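Dnab-like replicative helicase (Bacillus phage SPP1, PDB 3BH0) probably couples ATP hydrolysis to 5'-3' DNA unwinding as a DnaB-family replicative helicase, of which this chain is the C-terminal ATPase domain. Local coordinates at residues Leu104-Gly107 with Lys108-Ile112; Asn123-Lys126 with Ile127-Ala130; Asp200-Thr203 with Asn204-Gln208; Ala297-Lys300 with Glu301-Asn304. One frame throughout, in Å; residues are numbered along the deposited sequence.

Interaction 1: Leu104-Gly107 with Lys108-Ile112; sequences LEMG and KKENI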
loop_
_atom_site.group_PDB
_atom_site.type_symbol
_atom_site.label_atom_id
_atom_site.label_comp_id
_atom_site.label_asym_id
_atom_site.label_seq_id
_atom_site.Cartn_x
_atom_site.Cartn_y
_atom_site.Cartn_z
ATOM N N LEU A 104 -1.716 12.247 3.540
ATOM C CA LEU A 104 -1.164 13.392 4.212
ATOM C C LEU A 104 -0.568 14.350 3.186
ATOM O O LEU A 104 -0.388 15.542 3.441
ATOM C CB LEU A 104 -0.111 12.899 5.197
ATOM C CG LEU A 104 -0.731 12.170 6.390
ATOM C CD1 LEU A 104 -0.186 10.760 6.487
ATOM C CD2 LEU A 104 -0.388 12.942 7.642
ATOM N N GLU A 105 -0.296 13.791 2.016
ATOM C CA GLU A 105 0.277 14.502 0.898
ATOM C C GLU A 105 -0.830 15.203 0.082
ATOM O O GLU A 105 -0.691 16.365 -0.280
ATOM C CB GLU A 105 1.058 13.492 0.040
ATOM C CG GLU A 105 1.880 14.096 -1.066
ATOM C CD GLU A 105 3.345 14.336 -0.688
ATOM O OE1 GLU A 105 3.650 15.365 -0.012
ATOM O OE2 GLU A 105 4.194 13.499 -1.104
ATOM N N MET A 106 -1.932 14.501 -0.164
ATOM C CA MET A 106 -2.954 14.925 -1.108
ATOM C C MET A 106 -4.306 15.050 -0.432
ATOM O O MET A 106 -4.550 14.366 0.566
ATOM C CB MET A 106 -3.120 13.869 -2.211
ATOM C CG MET A 106 -1.891 13.538 -3.031
ATOM S SD MET A 106 -2.245 12.240 -4.245
ATOM C CE MET A 106 -1.691 13.094 -5.694
ATOM N N GLY A 107 -5.190 15.882 -0.994
ATOM C CA GLY A 107 -6.605 15.921 -0.611
ATOM C C GLY A 107 -7.412 14.762 -1.197
ATOM O O GLY A 107 -6.979 14.119 -2.162
ATOM N N LYS A 108 -8.585 14.488 -0.618
ATOM C CA LYS A 108 -9.463 13.409 -1.094
ATOM C C LYS A 108 -9.796 13.602 -2.561
ATOM O O LYS A 108 -9.783 12.641 -3.334
ATOM C CB LYS A 108 -10.795 13.340 -0.328
ATOM C CG LYS A 108 -10.759 13.782 1.096
ATOM C CD LYS A 108 -12.162 13.825 1.722
ATOM C CE LYS A 108 -12.249 15.007 2.725
ATOM N NZ LYS A 108 -13.380 14.900 3.710
ATOM N N LYS A 109 -10.120 14.838 -2.938
ATOM C CA LYS A 109 -10.419 15.165 -4.327
ATOM C C LYS A 109 -9.353 14.592 -5.265
ATOM O O LYS A 109 -9.674 13.928 -6.249
ATOM C CB LYS A 109 -10.493 16.685 -4.525
ATOM C CG LYS A 109 -11.753 17.372 -4.008
ATOM C CD LYS A 109 -12.058 18.598 -4.869
ATOM C CE LYS A 109 -12.659 19.711 -4.064
ATOM N NZ LYS A 109 -11.653 20.337 -3.183
ATOM N N GLU A 110 -8.091 14.848 -4.930
ATOM C CA GLU A 110 -6.941 14.433 -5.721
ATOM C C GLU A 110 -6.767 12.918 -5.797
ATOM O O GLU A 110 -6.411 12.399 -6.834
ATOM C CB GLU A 110 -5.692 15.070 -5.139
ATOM C CG GLU A 110 -4.707 15.538 -6.169
ATOM C CD GLU A 110 -3.658 16.488 -5.585
ATOM O OE1 GLU A 110 -4.023 17.394 -4.793
ATOM O OE2 GLU A 110 -2.467 16.339 -5.933
ATOM N N ASN A 111 -7.010 12.229 -4.687
ATOM C CA ASN A 111 -7.024 10.767 -4.629
ATOM C C ASN A 111 -8.145 10.190 -5.466
ATOM O O ASN A 111 -7.952 9.221 -6.184
ATOM C CB ASN A 111 -7.163 10.274 -3.169
ATOM C CG ASN A 111 -5.874 10.434 -2.363
ATOM O OD1 ASN A 111 -4.977 9.606 -2.445
ATOM N ND2 ASN A 111 -5.780 11.509 -1.594
ATOM N N ILE A 112 -9.325 10.796 -5.356
ATOM C CA ILE A 112 -10.535 10.333 -6.050
ATOM C C ILE A 112 -10.409 10.433 -7.573
ATOM O O ILE A 112 -10.846 9.528 -8.289
ATOM C CB ILE A 112 -11.815 11.068 -5.527
ATOM C CG1 ILE A 112 -12.150 10.593 -4.116
ATOM C CG2 ILE A 112 -13.015 10.807 -6.433
ATOM C CD1 ILE A 112 -13.082 11.497 -3.365
#
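Gly-107 O is gripped twice by Asn-111, through its backbone and its side-chain amide. The main-chain bond, Asn-111 N to Gly-107 O at 3.2 Å, is nearly straight (162° at the hydrogen) and lies in the carbonyl plane. The second donor, Asn-111 ND2, stands 2.9 Å from Gly-107 O but well above that plane, and its bond is more bent. It gets there because CG of Asn-111 sits beside its backbone N (chi1 -74°), turning the amide back toward the N-cap. Gly-107 is the N-cap residue of helix 108-119, which follows strand 98-103 of the P-loop NTPase sheet, so both bonds tie the entering loop to the first helical turn. Ser-103 OG at the strand's end reinforces this, hydrogen-bonding to Met-106 O and weakly to Asn-111 ND2, while Lys-108 N is held by Asp-158 OD2. Met-106, whose side chain also touches the probable Walker A loop, meets two helical side chains. Its CB rests 3.6 Å from Asn-111 ND2, and its chain crosses that of Glu-110 at about a right angle. The bend at chi3 (126°) brings Met-106 CE 3.3 Å from Glu-110 OE2. Glu-110 CB packs 3.4 Å from Gly-107 O.

Interaction 2: Asn123-Lys126 with Ile127-Ala130; sequences NAQK and IKAA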
loop_
_atom_site.group_PDB
_atom_site.type_symbol
_atom_site.label_atom_id
_atom_site.label_comp_id
_atom_site.label_asym_id
_atom_site.label_seq_id
_atom_site.Cartn_x
_atom_site.Cartn_y
_atom_site.Cartn_z
ATOM N N ASN A 123 -8.111 9.277 -19.647
ATOM C CA ASN A 123 -6.838 9.988 -19.672
ATOM C C ASN A 123 -6.837 11.205 -18.733
ATOM O O ASN A 123 -7.799 11.986 -18.708
ATOM C CB ASN A 123 -6.494 10.394 -21.110
ATOM C CG ASN A 123 -5.143 11.054 -21.221
ATOM O OD1 ASN A 123 -5.049 12.278 -21.340
ATOM N ND2 ASN A 123 -4.083 10.251 -21.166
ATOM N N ALA A 124 -5.745 11.362 -17.982
ATOM C CA ALA A 124 -5.651 12.343 -16.896
ATOM C C ALA A 124 -5.687 13.803 -17.342
ATOM O O ALA A 124 -6.207 14.649 -16.623
ATOM C CB ALA A 124 -4.416 12.074 -16.045
ATOM N N GLN A 125 -5.119 14.110 -18.508
ATOM C CA GLN A 125 -5.132 15.491 -19.013
ATOM C C GLN A 125 -6.499 15.876 -19.559
ATOM O O GLN A 125 -6.969 17.000 -19.351
ATOM C CB GLN A 125 -4.049 15.722 -20.069
ATOM C CG GLN A 125 -2.636 15.863 -19.502
ATOM C CD GLN A 125 -2.565 16.780 -18.290
ATOM O OE1 GLN A 125 -2.858 17.977 -18.374
ATOM N NE2 GLN A 125 -2.169 16.214 -17.153
ATOM N N LYS A 126 -7.129 14.928 -20.248
ATOM C CA LYS A 126 -8.473 15.117 -20.781
ATOM C C LYS A 126 -9.441 15.353 -19.641
ATOM O O LYS A 126 -10.271 16.259 -19.704
ATOM C CB LYS A 126 -8.902 13.911 -21.626
ATOM C CG LYS A 126 -7.976 13.671 -22.811
ATOM C CD LYS A 126 -8.635 12.884 -23.925
ATOM C CE LYS A 126 -7.827 13.039 -25.220
ATOM N NZ LYS A 126 -8.428 12.308 -26.381
ATOM N N ILE A 127 -9.301 14.545 -18.588
ATOM C CA ILE A 127 -10.128 14.687 -17.397
ATOM C C ILE A 127 -9.763 15.935 -16.590
ATOM O O ILE A 127 -10.649 16.558 -15.982
ATOM C CB ILE A 127 -10.120 13.392 -16.516
ATOM C CG1 ILE A 127 -11.477 13.174 -15.859
ATOM C CG2 ILE A 127 -9.039 13.420 -15.447
ATOM C CD1 ILE A 127 -11.747 11.713 -15.494
ATOM N N LYS A 128 -8.465 16.293 -16.622
ATOM C CA LYS A 128 -7.850 17.263 -15.687
ATOM C C LYS A 128 -8.634 18.557 -15.651
ATOM O O LYS A 128 -9.045 19.039 -14.576
ATOM C CB LYS A 128 -6.374 17.546 -16.031
ATOM C CG LYS A 128 -5.801 18.750 -15.288
ATOM C CD LYS A 128 -4.292 18.712 -15.177
ATOM C CE LYS A 128 -3.825 19.783 -14.205
ATOM N NZ LYS A 128 -2.348 19.899 -14.152
ATOM N N ALA A 129 -8.812 19.123 -16.838
ATOM C CA ALA A 129 -9.786 20.150 -17.038
ATOM C C ALA A 129 -10.295 19.745 -18.382
ATOM O O ALA A 129 -10.164 18.577 -18.766
ATOM C CB ALA A 129 -9.142 21.507 -17.088
ATOM N N ALA A 130 -10.889 20.694 -19.091
ATOM C CA ALA A 130 -11.257 20.494 -20.474
ATOM C C ALA A 130 -11.930 19.138 -20.740
ATOM O O ALA A 130 -11.912 18.638 -21.863
ATOM C CB ALA A 130 -10.046 20.674 -21.330
#
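Ile-127 N donates to Asn-123 O at 3.0 Å, in the carbonyl plane and with 160° at the hydrogen, the one strong bond of this short turn. It closes the first turn of helix 124-128, whose N-cap is Asn-123. The cap's side chain also takes part: CG of Asn-123 lies opposite its backbone N (chi1 -176°), and OD1 accepts weakly from Gln-125 N at 3.4 Å. At the other end the bonding is looser. Lys-128 N is shared between two acceptors, Ala-124 O at 2.8 Å and Gln-125 O at 3.2 Å, and both bonds are weak because their angles are poor; Ala-129 then leaves helical geometry. The packing is local. Ile-127 CG2 touches Ala-124 O at 3.3 Å, while its side chain reaches across to Ile-116 and Val-117, so this residue seats the small helix against helix 108-119. Gln-125 and Lys-128 run side by side and point the same way. The bend at chi2 (-45°) brings the Gln-125 amide alongside the lysine chain, which is extended beyond CG. What meets the amide is aliphatic: Lys-128 CD lies 3.6 Å from Gln-125 OE1 and 3.8 Å from Gln-125 NE2.

Interaction 3: Asp200-Thr203 with Asn204-Gln208; sequences DSRT and NQISQ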
loop_
_atom_site.group_PDB
_atom_site.type_symbol
_atom_site.label_atom_id
_atom_site.label_comp_id
_atom_site.label_asym_id
_atom_site.label_seq_id
_atom_site.Cartn_x
_atom_site.Cartn_y
_atom_site.Cartn_z
ATOM N N ASP A 200 12.174 15.032 20.086
ATOM C CA ASP A 200 13.038 13.890 19.849
ATOM C C ASP A 200 13.887 14.046 18.595
ATOM O O ASP A 200 13.558 14.838 17.708
ATOM C CB ASP A 200 12.185 12.642 19.722
ATOM C CG ASP A 200 12.482 11.627 20.795
ATOM O OD1 ASP A 200 13.686 11.447 21.121
ATOM O OD2 ASP A 200 11.516 11.001 21.287
ATOM N N SER A 201 14.982 13.287 18.524
ATOM C CA SER A 201 15.791 13.211 17.305
ATOM C C SER A 201 14.919 12.678 16.174
ATOM O O SER A 201 13.891 12.039 16.419
ATOM C CB SER A 201 17.039 12.335 17.498
ATOM O OG SER A 201 16.750 10.970 17.281
ATOM N N ARG A 202 15.314 12.955 14.936
ATOM C CA ARG A 202 14.494 12.546 13.792
ATOM C C ARG A 202 14.368 11.021 13.692
ATOM O O ARG A 202 13.281 10.510 13.457
ATOM C CB ARG A 202 15.007 13.180 12.491
ATOM C CG ARG A 202 14.200 12.839 11.246
ATOM C CD ARG A 202 12.749 13.318 11.328
ATOM N NE ARG A 202 12.073 13.045 10.061
ATOM C CZ ARG A 202 10.762 12.933 9.906
ATOM N NH1 ARG A 202 9.947 13.062 10.940
ATOM N NH2 ARG A 202 10.268 12.667 8.712
ATOM N N THR A 203 15.484 10.322 13.910
ATOM C CA THR A 203 15.550 8.861 13.890
ATOM C C THR A 203 14.645 8.242 14.967
ATOM O O THR A 203 13.907 7.300 14.687
ATOM C CB THR A 203 17.025 8.376 14.033
ATOM O OG1 THR A 203 17.800 8.888 12.938
ATOM C CG2 THR A 203 17.136 6.855 14.019
ATOM N N ASN A 204 14.697 8.780 16.188
ATOM C CA ASN A 204 13.804 8.362 17.280
ATOM C C ASN A 204 12.326 8.564 17.016
ATOM O O ASN A 204 11.505 7.754 17.422
ATOM C CB ASN A 204 14.182 9.066 18.590
ATOM C CG ASN A 204 15.401 8.456 19.245
ATOM O OD1 ASN A 204 16.032 7.541 18.699
ATOM N ND2 ASN A 204 15.743 8.957 20.422
ATOM N N GLN A 205 11.991 9.665 16.361
ATOM C CA GLN A 205 10.628 9.916 15.923
ATOM C C GLN A 205 10.159 8.862 14.927
ATOM O O GLN A 205 9.058 8.324 15.073
ATOM C CB GLN A 205 10.521 11.297 15.294
ATOM C CG GLN A 205 10.691 12.464 16.283
ATOM C CD GLN A 205 10.925 13.770 15.556
ATOM O OE1 GLN A 205 11.335 13.772 14.392
ATOM N NE2 GLN A 205 10.666 14.884 16.224
ATOM N N ILE A 206 10.983 8.560 13.923
ATOM C CA ILE A 206 10.609 7.537 12.937
ATOM C C ILE A 206 10.561 6.138 13.568
ATOM O O ILE A 206 9.692 5.344 13.242
ATOM C CB ILE A 206 11.530 7.528 11.691
ATOM C CG1 ILE A 206 11.578 8.899 11.012
ATOM C CG2 ILE A 206 11.132 6.401 10.736
ATOM C CD1 ILE A 206 10.306 9.339 10.317
ATOM N N SER A 207 11.490 5.857 14.479
ATOM C CA SER A 207 11.480 4.615 15.247
ATOM C C SER A 207 10.165 4.443 16.006
ATOM O O SER A 207 9.518 3.389 15.897
ATOM C CB SER A 207 12.665 4.586 16.212
ATOM O OG SER A 207 13.880 4.354 15.513
ATOM N N GLN A 208 9.766 5.485 16.746
ATOM C CA GLN A 208 8.487 5.490 17.488
ATOM C C GLN A 208 7.304 5.310 16.556
ATOM O O GLN A 208 6.468 4.439 16.785
ATOM C CB GLN A 208 8.303 6.770 18.306
ATOM C CG GLN A 208 6.830 7.054 18.700
ATOM C CD GLN A 208 6.089 7.909 17.659
ATOM O OE1 GLN A 208 6.619 8.907 17.174
ATOM N NE2 GLN A 208 4.867 7.518 17.325
#
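This is a helix N-terminal contact at the surface, where the loop residues Asp-200 and Ser-201 lead into helix 202-220 and meet its first two turns. Ser-201 is the N-cap: its OG accepts from Asn-204 N at 3.2 Å, almost straight at 166°. The hydroxyl is placed for this by lying between the backbone N and the carbonyl carbon (chi1 85°). One residue earlier, Asp-200 OD1 accepts a weak bond from Asn-204 ND2 at 3.3 Å, with the carboxylate and amide planes nearly perpendicular. Ser-201 O, Arg-202 O and Thr-203 O then receive the regular bonds from Gln-205 N, Ile-206 N and Ser-207 N. Thr-203 O has a second donor, Ser-207 OG at 3.1 Å, which comes from above the carbonyl plane.

The side chain of Arg-202, bent at chi2, leans forward along the helix toward Ile-206. Ile-206 CD1 sits over the centre of one guanidinium face, 3.6 Å from Arg-202 CZ, whereas Gln-205 OE1 lies at the edge, near the guanidinium plane, and touches Arg-202 CD at 3.4 Å. That edge contact is packing; the guanidinium makes its hydrogen bond from Arg-202 NH2 to Gln-191 O, in the loop after strand 183-188. Gln-205 CG also packs against Asp-200 CB at 3.8 Å, and Ile-206 is buried against Leu-190, Gln-191 and Ser-250. The whole is a serine-capped helix start in the beta-alpha-beta unit formed by strand 183-188, helix 202-220 and strand 223-228.

Interaction 4: Ala297-Lys300 with Glu301-Asn304; sequences AFIK and EYGN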
loop_
_atom_site.group_PDB
_atom_site.type_symbol
_atom_site.label_atom_id
_atom_site.label_comp_id
_atom_site.label_asym_id
_atom_site.label_seq_id
_atom_site.Cartn_x
_atom_site.Cartn_y
_atom_site.Cartn_z
ATOM N N ALA A 297 3.585 -4.868 -15.523
ATOM C CA ALA A 297 3.482 -3.913 -16.613
ATOM C C ALA A 297 2.768 -2.689 -16.075
ATOM O O ALA A 297 1.664 -2.789 -15.556
ATOM C CB ALA A 297 2.714 -4.510 -17.798
ATOM N N PHE A 298 3.408 -1.535 -16.200
ATOM C CA PHE A 298 2.875 -0.311 -15.660
ATOM C C PHE A 298 2.286 0.497 -16.797
ATOM O O PHE A 298 2.990 0.821 -17.755
ATOM C CB PHE A 298 3.996 0.456 -14.958
ATOM C CG PHE A 298 3.601 1.816 -14.481
ATOM C CD1 PHE A 298 2.445 2.002 -13.718
ATOM C CD2 PHE A 298 4.408 2.916 -14.751
ATOM C CE1 PHE A 298 2.093 3.262 -13.252
ATOM C CE2 PHE A 298 4.063 4.190 -14.281
ATOM C CZ PHE A 298 2.906 4.361 -13.531
ATOM N N ILE A 299 0.995 0.800 -16.702
ATOM C CA ILE A 299 0.340 1.643 -17.698
ATOM C C ILE A 299 0.330 3.053 -17.135
ATOM O O ILE A 299 -0.601 3.458 -16.425
ATOM C CB ILE A 299 -1.105 1.159 -18.089
ATOM C CG1 ILE A 299 -1.143 -0.342 -18.423
ATOM C CG2 ILE A 299 -1.687 2.010 -19.233
ATOM C CD1 ILE A 299 -0.032 -0.860 -19.348
ATOM N N LYS A 300 1.404 3.770 -17.460
ATOM C CA LYS A 300 1.677 5.120 -16.985
ATOM C C LYS A 300 0.445 6.017 -17.039
ATOM O O LYS A 300 -0.077 6.433 -15.999
ATOM C CB LYS A 300 2.827 5.729 -17.799
ATOM C CG LYS A 300 4.182 5.117 -17.480
ATOM C CD LYS A 300 5.199 5.185 -18.639
ATOM C CE LYS A 300 6.646 4.902 -18.141
ATOM N NZ LYS A 300 6.887 3.511 -17.617
ATOM N N GLU A 301 -0.023 6.273 -18.257
ATOM C CA GLU A 301 -1.130 7.180 -18.528
ATOM C C GLU A 301 -2.376 6.941 -17.656
ATOM O O GLU A 301 -3.182 7.852 -17.444
ATOM C CB GLU A 301 -1.491 7.104 -20.022
ATOM C CG GLU A 301 -2.068 5.739 -20.444
ATOM C CD GLU A 301 -2.252 5.589 -21.945
ATOM O OE1 GLU A 301 -2.391 6.627 -22.637
ATOM O OE2 GLU A 301 -2.264 4.422 -22.426
ATOM N N TYR A 302 -2.546 5.723 -17.156
ATOM C CA TYR A 302 -3.738 5.416 -16.368
ATOM C C TYR A 302 -3.441 5.104 -14.894
ATOM O O TYR A 302 -4.361 4.936 -14.094
ATOM C CB TYR A 302 -4.544 4.280 -17.011
ATOM C CG TYR A 302 -5.036 4.558 -18.416
ATOM C CD1 TYR A 302 -5.733 5.735 -18.725
ATOM C CD2 TYR A 302 -4.836 3.626 -19.434
ATOM C CE1 TYR A 302 -6.200 5.983 -20.024
ATOM C CE2 TYR A 302 -5.293 3.860 -20.733
ATOM C CZ TYR A 302 -5.977 5.035 -21.024
ATOM O OH TYR A 302 -6.433 5.243 -22.317
ATOM N N GLY A 303 -2.157 5.030 -14.551
ATOM C CA GLY A 303 -1.730 4.657 -13.209
ATOM C C GLY A 303 -2.195 3.256 -12.875
ATOM O O GLY A 303 -2.548 2.961 -11.726
ATOM N N ASN A 304 -2.201 2.402 -13.896
ATOM C CA ASN A 304 -2.617 1.018 -13.757
ATOM C C ASN A 304 -1.461 0.038 -13.887
ATOM O O ASN A 304 -0.430 0.355 -14.473
ATOM C CB ASN A 304 -3.676 0.686 -14.791
ATOM C CG ASN A 304 -4.673 -0.311 -14.285
ATOM O OD1 ASN A 304 -4.330 -1.229 -13.538
ATOM N ND2 ASN A 304 -5.930 -0.137 -14.683
#
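Ile-299 and Tyr-302 cross at a slant, with Ile-299 CG2 3.5 Å from Tyr-302 CD2, and the chain of Glu-301 fills in beside them. Glu-301 runs alongside Ile-299, pointing the same way, and its CG lies over the centre of one face of the Tyr-302 ring, 3.6 Å above the plane. It is brought there by a first torsion of 66°, which sets CG between the backbone N and the carbonyl carbon. Phe-298 is turned differently: CG anti to the backbone N (chi1 174°) carries the ring toward the turn, with Phe-298 CD1 3.4 Å from Asn-304 O and Lys-300 CA over one ring face, offset toward the rim.

The backbone reverses between strands 292-299 and 304-307. Ile-299 and Asn-304 form an antiparallel hydrogen-bonded pair: Ile-299 N donates to Asn-304 O at 2.7 Å, and Asn-304 N returns a bond to Ile-299 O at 3.2 Å. Tyr-302 N also reaches Ile-299 O, at 3.1 Å and from the face of the Ile-299 carbonyl plane opposite to that used by Asn-304 N; Gly-303 N bonds to Lys-300 O at 2.9 Å. Because Gly-303 and Asn-304 both face Ile-299, this is a G1 beta bulge, with Gly-303 at a positive phi of 62°. Outside the turn, Asn-304 OD1 is hydrogen-bonded to Lys-87 NZ, and Tyr-302 O to Thr-118 OG1. The chemistry implies a hairpin turn fixed chiefly by backbone bonds, Ile-299 O accepting from both faces of its carbonyl plane, with aliphatic and aromatic packing beside it.

All four are surface contacts between consecutive segments of one P-loop ATPase domain; the buried touching residues are Asn-111 in interaction 1 and Ile-206 in interaction 3, with none in interactions 2 and 4. Interactions 1 and 3 are helix starts, one with a doubly gripped glycine carbonyl, the other with a serine cap, while interaction 2 spans a whole short helix from weak asparagine cap to exit. Interaction 4 is instead a strand reversal at the sheet edge. Helix 108-119 links interactions 1 and 2, centres about 17 Å apart. Interactions 2 and 4 touch by packing, Asn-123 N lying 3.8 Å from Tyr-302 CE1. Interaction 3 lies across the chain's centre from interaction 4, centres about 35 Å apart.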